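Local coordinates for protein cysteine desulfurase (Thermococcus onnurineus, PDB 5B89) that probably catalyses the pyridoxal-phosphate-dependent removal of sulfur from L-cysteine, leaving L-alanine and passing the sulfur to a carrier, at residues G94-F97 / E98-V101; P131-H134 / H135-L139; L196-I199 / A200-G204; H217-N221 / V222-H226. All blocks are in the same frame, centred on the assembly; numbering follows the deposited sequence.

In the fold
All four contacts are local, each within its own continuous run of chain. Contact 2 is the buried one, in the cofactor pocket next to the second subunit; it mixes an aromatic face with a close pair of acids. Contacts 1, 3 and 4 are partly buried and touch no other protein chain. Contacts 1 and 3 both involve a helix end with a Schellman glycine, but contact 1 turns into strand 100-103, whereas contact 3 is regular helix with a salt bridge on its outer side. Contact 4 is a loop turn held by an asparagine. It touches both: Gly-94 meets Lys-223 and Val-222, and His-226 packs on helix 193-203.

Contact 1. Residues G94-F97 / E98-V101; sequences GAKF and EEIV
The carboxylate of Glu-99 lies against CB of Lys-96, the two side chains crossing at a slant, with Glu-99 OE2 3.5 Å from Lys-96 CB. The same oxygen accepts the backbone N-H of Lys-96, at 2.8 Å from Glu-99 OE2 to Lys-96 N. The bond is nearly straight (171°) and arrives on the anti side of the carboxylate, somewhat out of its plane. With CG anti to the carbonyl carbon (chi1 -66°) and an extended chain beyond it, Glu-99 reaches back to this N-H. In return, Glu-99 N donates to Lys-96 O at 3.0 Å, so the two residues are tied in both directions. With an alanine here instead of Glu-99, the N-H of Lys-96 would probably be left without its acceptor and the turn less firmly fixed. The other oxygen, Glu-99 OE1, is held by Glu-251 N. Lys-96 stretches outward, and its NZ forms a salt bridge with Glu-251 OE2. One residue on, Ile-100 N binds Phe-97 O at 3.3 Å. Ile-100 CD1 touches Ala-95 CB at 4.0 Å, and the Ile-100 side chain also packs on Val-89, Ala-90 and Ile-93 of helix 73-93. Gly-94 ends that helix in a Schellman motif. The whole is a tight 3-10 turn linking the helix to strand 100-103, outermost within this chain in the mixed seven-stranded sheet of the PLP-dependent aminotransferase fold.

Contact 2. Residues P131-H134 / H135-L139; sequences PYEH and HSDLL. With PLP (pyridoxal-5'-phosphate), chain G.
The cofactor pocket includes His-134, whose imidazole lies over the pyridine ring of pyridoxal phosphate. PLP C5 sits 3.7 Å above the His-134 ring plane, over its centre. The approach is even: His-134 ND1 is 3.7 Å from PLP C4, and His-134 CG is 3.7 Å from PLP N1. CG of His-134 is anti to the backbone N (chi1 170°), which carries the ring out over the cofactor. At the ring edge, near its plane, lies Ser-136 N, 2.9 Å from His-134 CD2. Replacing His-134 by alanine would take away the stacked imidazole, and this face of the pyridine ring would probably lose its cover and the cofactor sit less firmly. The turn that follows His-134 is closed by Asp-137 N, which donates to His-134 O at 3.0 Å. Beside it two acids meet, Glu-133 OE1 and Asp-137 OD2, only 2.6 Å apart with their carboxylate planes 80° to each other. One of them probably holds a proton. Their other oxygens are satisfied: Glu-133 OE2 by Thr-130 and Gln-181, Asp-137 OD1 by Trp-141. Ser-136 OG bonds Ser-107 OG, itself a cofactor ligand, and Gly-264 N of the second subunit. This loop joins strand 126-129 to helix 139-148, with Leu-138 at the N-cap, Asp-137 against strand 177-181, and His-135 and Leu-138 against helix 378-384.

Contact 3. Residues L196-I199 / A200-G204; sequences LGKI and AKDEG
Ala-200 and Leu-196 meet on the packed side of this helix, which they share with Ile-199; all three side chains are buried. Ala-200 CB lies 3.6 Å from Leu-196 O. The Ile-199 side chain packs on Glu-169 and Ile-172 of helix 165-172. Its CG2 is within 4.3 Å of Glu-203 CG, where the buried side gives way to the exposed one.

The backbone bonds are common to the whole helix. Ala-200 N donates to Leu-196 O at 2.9 Å, and Asp-202 N to Lys-198 O at 2.8 Å. Lys-201 N to Gly-197 O and Glu-203 N to Ile-199 O follow the same rule, both at 2.9 Å. These are the i to i+4 bonds of a regular alpha helix. Gly-197 adds no side chain to this turn.

The outer side is polar and largely exposed, with His-226 lying against Lys-198 and Lys-201. Lys-198 and Asp-202 stand one turn apart and form a salt bridge, with Lys-198 NZ 2.9 Å from Asp-202 OD2. The amine uses the syn lone pair of that oxygen. The lysine chain runs nearly straight and then bends at its last torsion (chi4 53°), which brings NZ back onto the acid. Both residues also touch a crystal neighbour. Lys-201, in contrast, extends away from the preceding turn.

Gly-204 ends the helix with positive phi in a Schellman motif. Helix 193-203 is the crossover of the beta-alpha-beta unit from strand 177-181 to strand 206-210. Leu-196 and Ala-200 rest on Phe-207 of the latter strand, and Leu-196 also packs against helix 165-172.

Contact 4. Residues H217-N221 / V222-H226; sequences HMEVN and VKKLH
Asn-221 OD1 accepts the backbone N-H of Lys-224, with 3.1 Å between Asn-221 OD1 and Lys-224 N and a nearly straight bond (167°). Lys-223 N is just as near, at 3.0 Å from Asn-221 OD1. A chi1 of -180° turns the Asn-221 amide toward the N-H groups of Lys-223 and Lys-224. The backbone oxygen of the same residue is also used: Leu-225 N meets Asn-221 O at 3.0 Å, almost in line with the carbonyl bond. Asn-221 thus binds a helix-like turn through both OD1 and O. The N-H groups of Lys-224 and Leu-225 that it takes belong to a type I beta turn from Lys-223 to His-226, closed by the bond from His-226 N to Lys-223 O. Farther out, Lys-224 extends across Glu-219 at about a right angle and forms a salt bridge, with Lys-224 NZ 2.8 Å from Glu-219 OE2 on the syn side. On the buried side, Val-220 CG1 touches Leu-225 CD1 at 4.3 Å. Both residues lean on Leu-230 of strand 229-233. Leu-225 also packs on helix 193-203, and Val-222 pairs through its backbone with Ile-93.

Contact 1. Residues G94-F97 / E98-V101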
loop_
_atom_site.group_PDB
_atom_site.type_symbol
_atom_site.label_atom_id
_atom_site.label_comp_id
_atom_site.label_asym_id
_atom_site.label_seq_id
_atom_site.Cartn_x
_atom_site.Cartn_y
_atom_site.Cartn_z
ATOM N N GLY B 94 -5.866 1.400 21.519
ATOM C CA GLY B 94 -7.056 1.113 22.369
ATOM C C GLY B 94 -8.216 0.613 21.589
ATOM O O GLY B 94 -9.421 0.720 22.087
ATOM N N ALA B 95 -8.081 0.011 20.402
ATOM C CA ALA B 95 -9.167 -0.509 19.601
ATOM C C ALA B 95 -9.316 -2.021 19.733
ATOM O O ALA B 95 -8.391 -2.657 20.263
ATOM C CB ALA B 95 -8.863 -0.192 18.146
ATOM N N LYS B 96 -10.381 -2.531 19.196
ATOM C CA LYS B 96 -10.556 -3.988 19.065
ATOM C C LYS B 96 -9.827 -4.408 17.784
ATOM O O LYS B 96 -9.723 -3.626 16.803
ATOM C CB LYS B 96 -11.998 -4.375 18.944
ATOM C CG LYS B 96 -12.874 -3.954 20.187
ATOM C CD LYS B 96 -14.318 -4.413 19.965
ATOM C CE LYS B 96 -15.259 -4.073 21.145
ATOM N NZ LYS B 96 -16.544 -4.804 20.944
ATOM N N PHE B 97 -9.422 -5.670 17.767
ATOM C CA PHE B 97 -8.812 -6.294 16.542
ATOM C C PHE B 97 -9.583 -5.985 15.322
ATOM O O PHE B 97 -8.976 -5.562 14.286
ATOM C CB PHE B 97 -8.850 -7.816 16.801
ATOM C CG PHE B 97 -8.234 -8.646 15.672
ATOM C CD1 PHE B 97 -6.881 -8.902 15.669
ATOM C CD2 PHE B 97 -9.018 -9.183 14.684
ATOM C CE1 PHE B 97 -6.354 -9.710 14.645
ATOM C CE2 PHE B 97 -8.456 -9.945 13.644
ATOM C CZ PHE B 97 -7.146 -10.200 13.693
ATOM N N GLU B 98 -10.886 -6.189 15.271
ATOM C CA GLU B 98 -11.640 -6.067 14.079
ATOM C C GLU B 98 -11.870 -4.649 13.508
ATOM O O GLU B 98 -12.377 -4.497 12.435
ATOM C CB GLU B 98 -13.000 -6.751 14.214
ATOM C CG GLU B 98 -13.866 -6.258 15.304
ATOM C CD GLU B 98 -13.670 -7.103 16.562
ATOM O OE1 GLU B 98 -12.568 -7.544 17.009
ATOM O OE2 GLU B 98 -14.809 -7.154 17.215
ATOM N N GLU B 99 -11.481 -3.696 14.353
ATOM C CA GLU B 99 -11.649 -2.294 13.971
ATOM C C GLU B 99 -10.402 -1.735 13.233
ATOM O O GLU B 99 -10.433 -0.543 12.868
ATOM C CB GLU B 99 -11.892 -1.426 15.198
ATOM C CG GLU B 99 -13.239 -1.737 15.887
ATOM C CD GLU B 99 -13.439 -1.097 17.272
ATOM O OE1 GLU B 99 -14.636 -0.568 17.489
ATOM O OE2 GLU B 99 -12.483 -1.029 18.069
ATOM N N ILE B 100 -9.368 -2.559 13.093
ATOM C CA ILE B 100 -8.107 -2.131 12.422
ATOM C C ILE B 100 -8.036 -2.590 10.992
ATOM O O ILE B 100 -8.152 -3.817 10.765
ATOM C CB ILE B 100 -6.891 -2.582 13.183
ATOM C CG1 ILE B 100 -6.847 -2.069 14.653
ATOM C CG2 ILE B 100 -5.604 -2.302 12.441
ATOM C CD1 ILE B 100 -6.847 -0.573 14.684
ATOM N N VAL B 101 -7.910 -1.645 10.052
ATOM C CA VAL B 101 -7.739 -1.960 8.614
ATOM C C VAL B 101 -6.352 -1.455 8.216
ATOM O O VAL B 101 -5.967 -0.318 8.501
ATOM C CB VAL B 101 -8.802 -1.279 7.797
ATOM C CG1 VAL B 101 -8.663 -1.390 6.261
ATOM C CG2 VAL B 101 -10.234 -1.778 8.181
#

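Contact 2. Residues P131-H134 / H135-L139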
loop_
_atom_site.group_PDB
_atom_site.type_symbol
_atom_site.label_atom_id
_atom_site.label_comp_id
_atom_site.label_asym_id
_atom_site.label_seq_id
_atom_site.Cartn_x
_atom_site.Cartn_y
_atom_site.Cartn_z
ATOM N N PRO B 131 -8.431 24.916 9.730
ATOM C CA PRO B 131 -7.810 25.572 8.608
ATOM C C PRO B 131 -6.372 25.203 8.478
ATOM O O PRO B 131 -5.730 25.798 7.679
ATOM C CB PRO B 131 -7.856 27.043 8.972
ATOM C CG PRO B 131 -7.901 27.065 10.433
ATOM C CD PRO B 131 -8.559 25.795 10.889
ATOM N N TYR B 132 -5.879 24.262 9.240
ATOM C CA TYR B 132 -4.475 23.943 9.190
ATOM C C TYR B 132 -4.166 22.567 8.667
ATOM O O TYR B 132 -3.066 22.089 8.801
ATOM C CB TYR B 132 -3.877 24.048 10.594
ATOM C CG TYR B 132 -4.299 25.214 11.457
ATOM C CD1 TYR B 132 -3.794 26.465 11.255
ATOM C CD2 TYR B 132 -5.105 25.032 12.507
ATOM C CE1 TYR B 132 -4.146 27.523 12.061
ATOM C CE2 TYR B 132 -5.459 26.068 13.313
ATOM C CZ TYR B 132 -4.980 27.323 13.072
ATOM O OH TYR B 132 -5.362 28.330 13.877
ATOM N N GLU B 133 -5.164 21.949 8.085
ATOM C CA GLU B 133 -4.996 20.612 7.623
ATOM C C GLU B 133 -3.976 20.359 6.511
ATOM O O GLU B 133 -3.838 21.135 5.644
ATOM C CB GLU B 133 -6.347 20.076 7.169
ATOM C CG GLU B 133 -7.437 20.041 8.236
ATOM C CD GLU B 133 -7.118 19.150 9.443
ATOM O OE1 GLU B 133 -6.692 18.020 9.224
ATOM O OE2 GLU B 133 -7.294 19.608 10.561
ATOM N N HIS B 134 -3.302 19.221 6.598
ATOM C CA HIS B 134 -2.434 18.736 5.552
ATOM C C HIS B 134 -3.412 18.428 4.397
ATOM O O HIS B 134 -4.546 18.138 4.646
ATOM C CB HIS B 134 -1.742 17.463 6.060
ATOM C CG HIS B 134 -0.991 16.684 5.036
ATOM N ND1 HIS B 134 0.378 16.613 5.010
ATOM C CD2 HIS B 134 -1.423 15.861 4.071
ATOM C CE1 HIS B 134 0.751 15.809 4.038
ATOM N NE2 HIS B 134 -0.322 15.345 3.454
ATOM N N HIS B 135 -2.938 18.479 3.172
ATOM C CA HIS B 135 -3.774 18.289 1.986
ATOM C C HIS B 135 -4.514 16.955 2.029
ATOM O O HIS B 135 -5.650 16.854 1.465
ATOM C CB HIS B 135 -2.981 18.412 0.739
ATOM C CG HIS B 135 -2.352 19.783 0.572
ATOM N ND1 HIS B 135 -1.185 19.986 -0.131
ATOM C CD2 HIS B 135 -2.696 20.963 1.114
ATOM C CE1 HIS B 135 -0.869 21.291 -0.072
ATOM N NE2 HIS B 135 -1.728 21.889 0.726
ATOM N N SER B 136 -3.960 15.916 2.627
ATOM C CA SER B 136 -4.646 14.627 2.657
ATOM C C SER B 136 -5.867 14.605 3.556
ATOM O O SER B 136 -6.686 13.791 3.400
ATOM C CB SER B 136 -3.709 13.507 3.040
ATOM O OG SER B 136 -2.790 13.274 2.035
ATOM N N ASP B 137 -5.951 15.541 4.471
ATOM C CA ASP B 137 -7.136 15.677 5.323
ATOM C C ASP B 137 -7.974 16.890 4.902
ATOM O O ASP B 137 -8.721 17.357 5.681
ATOM C CB ASP B 137 -6.828 15.740 6.821
ATOM C CG ASP B 137 -8.077 15.420 7.702
ATOM O OD1 ASP B 137 -8.911 14.681 7.233
ATOM O OD2 ASP B 137 -8.170 15.927 8.807
ATOM N N LEU B 138 -7.793 17.349 3.685
ATOM C CA LEU B 138 -8.551 18.473 3.167
ATOM C C LEU B 138 -9.198 18.138 1.841
ATOM O O LEU B 138 -10.375 18.210 1.728
ATOM C CB LEU B 138 -7.652 19.684 3.039
ATOM C CG LEU B 138 -8.307 20.893 2.423
ATOM C CD1 LEU B 138 -9.530 21.239 3.213
ATOM C CD2 LEU B 138 -7.364 22.062 2.380
ATOM N N LEU B 139 -8.406 17.736 0.875
ATOM C CA LEU B 139 -8.892 17.447 -0.444
ATOM C C LEU B 139 -10.017 16.449 -0.497
ATOM O O LEU B 139 -10.967 16.656 -1.246
ATOM C CB LEU B 139 -7.737 17.034 -1.377
ATOM C CG LEU B 139 -7.066 18.131 -2.166
ATOM C CD1 LEU B 139 -6.491 19.189 -1.266
ATOM C CD2 LEU B 139 -6.018 17.529 -3.083
HETATM N N1 PLP G . -1.535 14.239 7.791
HETATM C C2 PLP G . -0.543 14.758 8.565
HETATM C C2A PLP G . -0.861 15.648 9.747
HETATM C C3 PLP G . 0.776 14.460 8.182
HETATM O O3 PLP G . 1.803 14.948 8.922
HETATM C C4 PLP G . 1.025 13.589 7.090
HETATM C C4A PLP G . 2.530 13.344 6.676
HETATM C C5 PLP G . -0.086 13.037 6.402
HETATM C C6 PLP G . -1.376 13.380 6.742
HETATM C C5A PLP G . 0.182 12.138 5.199
HETATM O O4P PLP G . 0.808 10.903 5.661
HETATM P P PLP G . 1.196 9.962 4.493
HETATM O O1P PLP G . 1.871 8.863 5.162
HETATM O O2P PLP G . 2.142 10.777 3.609
HETATM O O3P PLP G . -0.014 9.615 3.759
#

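Contact 3. Residues L196-I199 / A200-G204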
loop_
_atom_site.group_PDB
_atom_site.type_symbol
_atom_site.label_atom_id
_atom_site.label_comp_id
_atom_site.label_asym_id
_atom_site.label_seq_id
_atom_site.Cartn_x
_atom_site.Cartn_y
_atom_site.Cartn_z
ATOM N N LEU B 196 -12.574 18.407 21.259
ATOM C CA LEU B 196 -13.261 18.480 19.990
ATOM C C LEU B 196 -14.111 17.180 19.828
ATOM O O LEU B 196 -15.245 17.251 19.304
ATOM C CB LEU B 196 -12.245 18.616 18.821
ATOM C CG LEU B 196 -11.500 19.967 18.855
ATOM C CD1 LEU B 196 -10.321 19.894 17.917
ATOM C CD2 LEU B 196 -12.427 21.020 18.328
ATOM N N GLY B 197 -13.567 16.028 20.185
ATOM C CA GLY B 197 -14.291 14.776 20.096
ATOM C C GLY B 197 -15.489 14.748 21.010
ATOM O O GLY B 197 -16.502 14.162 20.649
ATOM N N LYS B 198 -15.334 15.262 22.178
ATOM C CA LYS B 198 -16.479 15.401 23.136
ATOM C C LYS B 198 -17.539 16.241 22.509
ATOM O O LYS B 198 -18.745 15.850 22.521
ATOM C CB LYS B 198 -16.067 15.924 24.487
ATOM C CG LYS B 198 -17.254 16.221 25.419
ATOM C CD LYS B 198 -16.778 16.869 26.710
ATOM C CE LYS B 198 -17.951 17.636 27.473
ATOM N NZ LYS B 198 -19.089 16.722 27.672
ATOM N N ILE B 199 -17.251 17.376 21.952
ATOM C CA ILE B 199 -18.170 18.180 21.224
ATOM C C ILE B 199 -18.878 17.461 20.114
ATOM O O ILE B 199 -20.122 17.480 19.976
ATOM C CB ILE B 199 -17.582 19.516 20.724
ATOM C CG1 ILE B 199 -17.008 20.352 21.905
ATOM C CG2 ILE B 199 -18.604 20.291 19.973
ATOM C CD1 ILE B 199 -16.086 21.475 21.492
ATOM N N ALA B 200 -18.099 16.754 19.290
ATOM C CA ALA B 200 -18.701 16.030 18.171
ATOM C C ALA B 200 -19.584 14.917 18.720
ATOM O O ALA B 200 -20.689 14.749 18.103
ATOM C CB ALA B 200 -17.556 15.409 17.262
ATOM N N LYS B 201 -19.209 14.197 19.734
ATOM C CA LYS B 201 -20.041 13.101 20.290
ATOM C C LYS B 201 -21.370 13.749 20.840
ATOM O O LYS B 201 -22.490 13.232 20.582
ATOM C CB LYS B 201 -19.344 12.442 21.406
ATOM C CG LYS B 201 -20.151 11.457 22.251
ATOM C CD LYS B 201 -19.298 10.877 23.368
ATOM C CE LYS B 201 -20.009 9.685 23.968
ATOM N NZ LYS B 201 -19.178 9.135 25.070
ATOM N N ASP B 202 -21.186 14.845 21.527
ATOM C CA ASP B 202 -22.378 15.478 22.150
ATOM C C ASP B 202 -23.282 16.041 21.067
ATOM O O ASP B 202 -24.545 16.050 21.295
ATOM C CB ASP B 202 -21.937 16.595 23.174
ATOM C CG ASP B 202 -21.223 16.068 24.394
ATOM O OD1 ASP B 202 -21.190 14.833 24.642
ATOM O OD2 ASP B 202 -20.649 16.897 25.190
ATOM N N GLU B 203 -22.860 16.486 19.911
ATOM C CA GLU B 203 -23.649 16.964 18.847
ATOM C C GLU B 203 -24.107 15.953 17.799
ATOM O O GLU B 203 -24.803 16.331 16.845
ATOM C CB GLU B 203 -22.947 18.161 18.172
ATOM C CG GLU B 203 -22.674 19.350 19.138
ATOM C CD GLU B 203 -23.909 19.954 19.832
ATOM O OE1 GLU B 203 -25.034 19.801 19.247
ATOM O OE2 GLU B 203 -23.699 20.576 20.939
ATOM N N GLY B 204 -23.718 14.687 17.980
ATOM C CA GLY B 204 -24.071 13.654 16.983
ATOM C C GLY B 204 -23.323 13.734 15.657
ATOM O O GLY B 204 -23.804 13.213 14.663
#

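Contact 4. Residues H217-N221 / V222-H226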
loop_
_atom_site.group_PDB
_atom_site.type_symbol
_atom_site.label_atom_id
_atom_site.label_comp_id
_atom_site.label_asym_id
_atom_site.label_seq_id
_atom_site.Cartn_x
_atom_site.Cartn_y
_atom_site.Cartn_z
ATOM N N HIS B 217 4.566 9.505 18.849
ATOM C CA HIS B 217 5.187 10.664 19.493
ATOM C C HIS B 217 4.477 11.023 20.782
ATOM O O HIS B 217 5.071 11.778 21.600
ATOM C CB HIS B 217 5.136 11.878 18.579
ATOM C CG HIS B 217 5.987 11.756 17.355
ATOM N ND1 HIS B 217 7.376 11.884 17.388
ATOM C CD2 HIS B 217 5.664 11.620 16.081
ATOM C CE1 HIS B 217 7.830 11.758 16.175
ATOM N NE2 HIS B 217 6.823 11.583 15.363
ATOM N N MET B 218 3.244 10.586 20.960
ATOM C CA MET B 218 2.441 10.872 22.194
ATOM C C MET B 218 1.323 9.849 22.207
ATOM O O MET B 218 1.086 9.130 21.223
ATOM C CB MET B 218 1.918 12.322 22.089
ATOM C CG MET B 218 1.058 12.538 20.874
ATOM S SD MET B 218 0.626 14.314 20.621
ATOM C CE MET B 218 2.277 14.823 20.066
ATOM N N GLU B 219 0.509 9.868 23.256
ATOM C CA GLU B 219 -0.559 8.928 23.368
ATOM C C GLU B 219 -1.629 9.170 22.348
ATOM O O GLU B 219 -2.094 10.323 22.165
ATOM C CB GLU B 219 -1.199 9.035 24.760
ATOM C CG GLU B 219 -2.340 8.045 24.920
ATOM C CD GLU B 219 -2.947 8.034 26.354
ATOM O OE1 GLU B 219 -2.699 8.958 27.146
ATOM O OE2 GLU B 219 -3.695 7.089 26.651
ATOM N N VAL B 220 -2.003 8.082 21.651
ATOM C CA VAL B 220 -3.084 8.102 20.725
ATOM C C VAL B 220 -4.061 7.017 21.097
ATOM O O VAL B 220 -3.687 5.852 20.989
ATOM C CB VAL B 220 -2.642 7.966 19.235
ATOM C CG1 VAL B 220 -3.866 7.810 18.330
ATOM C CG2 VAL B 220 -1.853 9.194 18.872
ATOM N N ASN B 221 -5.253 7.348 21.640
ATOM C CA ASN B 221 -6.132 6.334 22.161
ATOM C C ASN B 221 -7.531 6.660 21.657
ATOM O O ASN B 221 -8.065 7.771 21.918
ATOM C CB ASN B 221 -6.131 6.367 23.673
ATOM C CG ASN B 221 -7.023 5.326 24.277
ATOM O OD1 ASN B 221 -8.201 5.456 24.224
ATOM N ND2 ASN B 221 -6.453 4.192 24.671
ATOM N N VAL B 222 -8.162 5.748 20.936
ATOM C CA VAL B 222 -9.387 6.009 20.287
ATOM C C VAL B 222 -10.563 6.356 21.253
ATOM O O VAL B 222 -11.478 7.090 20.882
ATOM C CB VAL B 222 -9.820 4.943 19.273
ATOM C CG1 VAL B 222 -8.788 4.867 18.111
ATOM C CG2 VAL B 222 -10.048 3.616 19.947
ATOM N N LYS B 223 -10.554 5.689 22.374
ATOM C CA LYS B 223 -11.609 5.934 23.451
ATOM C C LYS B 223 -11.468 7.373 24.037
ATOM O O LYS B 223 -12.471 8.156 24.034
ATOM C CB LYS B 223 -11.450 4.897 24.544
ATOM C CG LYS B 223 -11.563 3.418 24.080
ATOM C CD LYS B 223 -11.236 2.293 25.108
ATOM C CE LYS B 223 -9.894 1.527 24.860
ATOM N NZ LYS B 223 -8.758 1.828 25.850
ATOM N N LYS B 224 -10.260 7.753 24.389
ATOM C CA LYS B 224 -9.960 9.042 24.957
ATOM C C LYS B 224 -10.247 10.135 23.985
ATOM O O LYS B 224 -10.724 11.196 24.356
ATOM C CB LYS B 224 -8.551 9.179 25.434
ATOM C CG LYS B 224 -8.230 8.229 26.520
ATOM C CD LYS B 224 -6.926 8.515 27.178
ATOM C CE LYS B 224 -6.689 7.365 28.157
ATOM N NZ LYS B 224 -5.385 7.643 28.807
ATOM N N LEU B 225 -10.014 9.911 22.682
ATOM C CA LEU B 225 -10.206 10.906 21.676
ATOM C C LEU B 225 -11.637 10.958 21.133
ATOM O O LEU B 225 -11.967 11.783 20.300
ATOM C CB LEU B 225 -9.242 10.629 20.517
ATOM C CG LEU B 225 -7.775 10.818 20.850
ATOM C CD1 LEU B 225 -6.965 10.476 19.578
ATOM C CD2 LEU B 225 -7.346 12.177 21.475
ATOM N N HIS B 226 -12.448 9.975 21.548
ATOM C CA HIS B 226 -13.801 9.839 21.007
ATOM C C HIS B 226 -13.888 9.691 19.526
ATOM O O HIS B 226 -14.777 10.079 18.827
ATOM C CB HIS B 226 -14.744 10.997 21.428
ATOM C CG HIS B 226 -14.704 11.315 22.892
ATOM N ND1 HIS B 226 -13.977 12.345 23.481
ATOM C CD2 HIS B 226 -15.231 10.586 23.896
ATOM C CE1 HIS B 226 -14.145 12.267 24.801
ATOM N NE2 HIS B 226 -14.906 11.218 25.071
#